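Local coordinates for gene 2 protein (Enterobacteria phage Sf6, PDB 5C12) that packages viral DNA as the large terminase subunit, this chain being its metal-dependent nuclease domain, which cuts the DNA, at residues His100-Gly105 and Thr128-Ser133. The protein carries 1 engineered substitution. Sequence-based numbering, arbitrary orientation.
Sequences HYLWDG and TMFKGS. With MG (magnesium ion), chain B.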
loop_
_atom_site.group_PDB
_atom_site.type_symbol
_atom_site.label_atom_id
_atom_site.label_comp_id
_atom_site.label_asym_id
_atom_site.label_seq_id
_atom_site.Cartn_x
_atom_site.Cartn_y
_atom_site.Cartn_z
ATOM N N HIS A 100 12.530 -5.151 -2.708
ATOM C CA HIS A 100 11.369 -6.026 -2.705
ATOM C C HIS A 100 10.282 -5.423 -3.559
ATOM O O HIS A 100 9.983 -4.242 -3.445
ATOM C CB HIS A 100 10.851 -6.201 -1.280
ATOM C CG HIS A 100 11.891 -6.647 -0.312
ATOM N ND1 HIS A 100 12.379 -7.934 -0.283
ATOM C CD2 HIS A 100 12.539 -5.978 0.673
ATOM C CE1 HIS A 100 13.281 -8.038 0.677
ATOM N NE2 HIS A 100 13.393 -6.867 1.276
ATOM N N TYR A 101 9.652 -6.246 -4.375
ATOM C CA TYR A 101 8.541 -5.852 -5.222
ATOM C C TYR A 101 7.387 -6.792 -4.955
ATOM O O TYR A 101 7.587 -8.013 -4.914
ATOM C CB TYR A 101 8.942 -5.981 -6.668
ATOM C CG TYR A 101 7.868 -5.802 -7.691
ATOM C CD1 TYR A 101 7.208 -6.883 -8.227
ATOM C CD2 TYR A 101 7.570 -4.536 -8.206
ATOM C CE1 TYR A 101 6.254 -6.732 -9.192
ATOM C CE2 TYR A 101 6.619 -4.374 -9.179
ATOM C CZ TYR A 101 5.956 -5.482 -9.672
ATOM O OH TYR A 101 5.021 -5.381 -10.673
ATOM N N LEU A 102 6.200 -6.226 -4.788
ATOM C CA LEU A 102 4.970 -6.995 -4.659
ATOM C C LEU A 102 3.991 -6.602 -5.743
ATOM O O LEU A 102 4.049 -5.486 -6.276
ATOM C CB LEU A 102 4.321 -6.787 -3.295
ATOM C CG LEU A 102 5.201 -7.071 -2.076
ATOM C CD1 LEU A 102 5.873 -5.782 -1.628
ATOM C CD2 LEU A 102 4.376 -7.653 -0.935
ATOM N N TRP A 103 3.082 -7.510 -6.090
ATOM C CA TRP A 103 1.993 -7.138 -6.965
ATOM C C TRP A 103 0.756 -7.927 -6.608
ATOM O O TRP A 103 0.857 -9.020 -6.041
ATOM C CB TRP A 103 2.365 -7.345 -8.440
ATOM C CG TRP A 103 2.185 -8.754 -8.933
ATOM C CD1 TRP A 103 1.132 -9.232 -9.651
ATOM C CD2 TRP A 103 3.088 -9.858 -8.758
ATOM N NE1 TRP A 103 1.310 -10.571 -9.920
ATOM C CE2 TRP A 103 2.499 -10.975 -9.373
ATOM C CE3 TRP A 103 4.315 -10.010 -8.114
ATOM C CZ2 TRP A 103 3.109 -12.226 -9.385
ATOM C CZ3 TRP A 103 4.906 -11.252 -8.099
ATOM C CH2 TRP A 103 4.311 -12.343 -8.744
ATOM N N ASP A 104 -0.406 -7.384 -6.945
ATOM C CA ASP A 104 -1.673 -8.024 -6.653
ATOM C C ASP A 104 -1.910 -9.163 -7.627
ATOM O O ASP A 104 -2.058 -8.961 -8.827
ATOM C CB ASP A 104 -2.808 -7.003 -6.728
ATOM C CG ASP A 104 -4.174 -7.603 -6.506
ATOM O OD1 ASP A 104 -4.290 -8.763 -6.062
ATOM O OD2 ASP A 104 -5.164 -6.903 -6.795
ATOM N N GLY A 105 -1.917 -10.378 -7.086
ATOM C CA GLY A 105 -2.159 -11.556 -7.890
ATOM C C GLY A 105 -3.493 -12.214 -7.634
ATOM O O GLY A 105 -3.728 -13.342 -8.104
ATOM N N THR A 128 7.155 -10.859 -4.844
ATOM C CA THR A 128 6.165 -11.516 -3.993
ATOM C C THR A 128 4.763 -11.248 -4.500
ATOM O O THR A 128 4.407 -10.078 -4.745
ATOM C CB THR A 128 6.296 -11.025 -2.545
ATOM O OG1 THR A 128 7.583 -11.392 -2.052
ATOM C CG2 THR A 128 5.204 -11.619 -1.670
ATOM N N MET A 129 3.976 -12.306 -4.694
ATOM C CA MET A 129 2.603 -12.131 -5.129
ATOM C C MET A 129 1.791 -11.863 -3.881
ATOM O O MET A 129 1.829 -12.633 -2.932
ATOM C CB MET A 129 2.063 -13.369 -5.855
ATOM C CG MET A 129 0.550 -13.261 -6.100
ATOM S SD MET A 129 -0.149 -14.675 -6.973
ATOM C CE MET A 129 0.643 -14.309 -8.452
ATOM N N PHE A 130 1.051 -10.770 -3.893
ATOM C CA PHE A 130 0.165 -10.412 -2.799
ATOM C C PHE A 130 -1.242 -10.830 -3.134
ATOM O O PHE A 130 -1.734 -10.526 -4.221
ATOM C CB PHE A 130 0.225 -8.896 -2.606
ATOM C CG PHE A 130 -0.597 -8.377 -1.450
ATOM C CD1 PHE A 130 -1.945 -8.134 -1.597
ATOM C CD2 PHE A 130 0.012 -8.129 -0.234
ATOM C CE1 PHE A 130 -2.675 -7.621 -0.535
ATOM C CE2 PHE A 130 -0.724 -7.636 0.834
ATOM C CZ PHE A 130 -2.057 -7.419 0.672
ATOM N N LYS A 131 -1.882 -11.550 -2.211
ATOM C CA LYS A 131 -3.273 -11.953 -2.357
ATOM C C LYS A 131 -4.033 -11.501 -1.119
ATOM O O LYS A 131 -3.946 -12.123 -0.058
ATOM C CB LYS A 131 -3.392 -13.465 -2.537
ATOM C CG LYS A 131 -2.778 -13.995 -3.858
ATOM C CD LYS A 131 -2.759 -15.520 -3.922
ATOM C CE LYS A 131 -4.149 -16.115 -3.817
ATOM N NZ LYS A 131 -5.004 -15.738 -4.973
ATOM N N GLY A 132 -4.788 -10.429 -1.301
ATOM C CA GLY A 132 -5.465 -9.742 -0.223
ATOM C C GLY A 132 -6.495 -10.607 0.474
ATOM O O GLY A 132 -6.842 -10.337 1.625
ATOM N N SER A 133 -6.999 -11.615 -0.233
ATOM C CA SER A 133 -8.034 -12.489 0.294
ATOM C C SER A 133 -7.488 -13.566 1.218
ATOM O O SER A 133 -8.259 -14.234 1.901
ATOM C CB SER A 133 -8.801 -13.154 -0.839
ATOM O OG SER A 133 -7.937 -13.948 -1.627
HETATM MG MG MG B . -6.041 -5.159 -7.326
HETATM O O HOH W 1 9.070 -9.156 -2.580
HETATM O O HOH W 2 -5.007 -8.685 -3.505
HETATM O O HOH W 3 -4.263 -15.718 -7.694
HETATM O O HOH W 4 -5.775 -4.532 -5.540
HETATM O O HOH W 5 -6.789 -3.966 -8.256
#
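Met129 packs its side chain against Trp103 of the neighbouring parallel strand and Gly105 just beyond its end. Its CA sits over the six-membered ring of Trp103, a CH-pi contact 12° off the ring normal, and CB stays on that face, 3.8 Å from Trp103 CH2. With CG anti to the backbone N (chi1 171°), the chain heads for Gly105, where Met129 CG lies 3.7 Å from Gly105 CA and SD rests against the same carbon. A bend at chi3 then swings Met129 CE back to Trp103 CZ2, 3.4 Å away. Trp103 NE1 is hydrogen-bonded to Gly109 O, which with Met129 on its face limits the ring's rotation.

Four backbone hydrogen bonds join the segments: Thr128 N to Tyr101 O, Trp103 N to Thr128 O, Phe130 N to Trp103 O and Gly105 N to Phe130 O, the last nearly straight at 170°. The strands are the parallel pair of a beta-alpha-beta unit whose connection contains helix 113-119.

On the other sheet face from Trp103, Asp104 OD2 binds a magnesium ion at 2.0 Å, which also holds two waters; the side chains of Asp52 and Asp55 lie about 5 Å from that of Asp104. Its OD1 accepts from Asp106 N and from a water that Gly132 N also holds. Backbone pairing places Asp104 at the strand end, and the OD1 bonds probably hold the carboxylate with OD2 facing the nuclease-site metal.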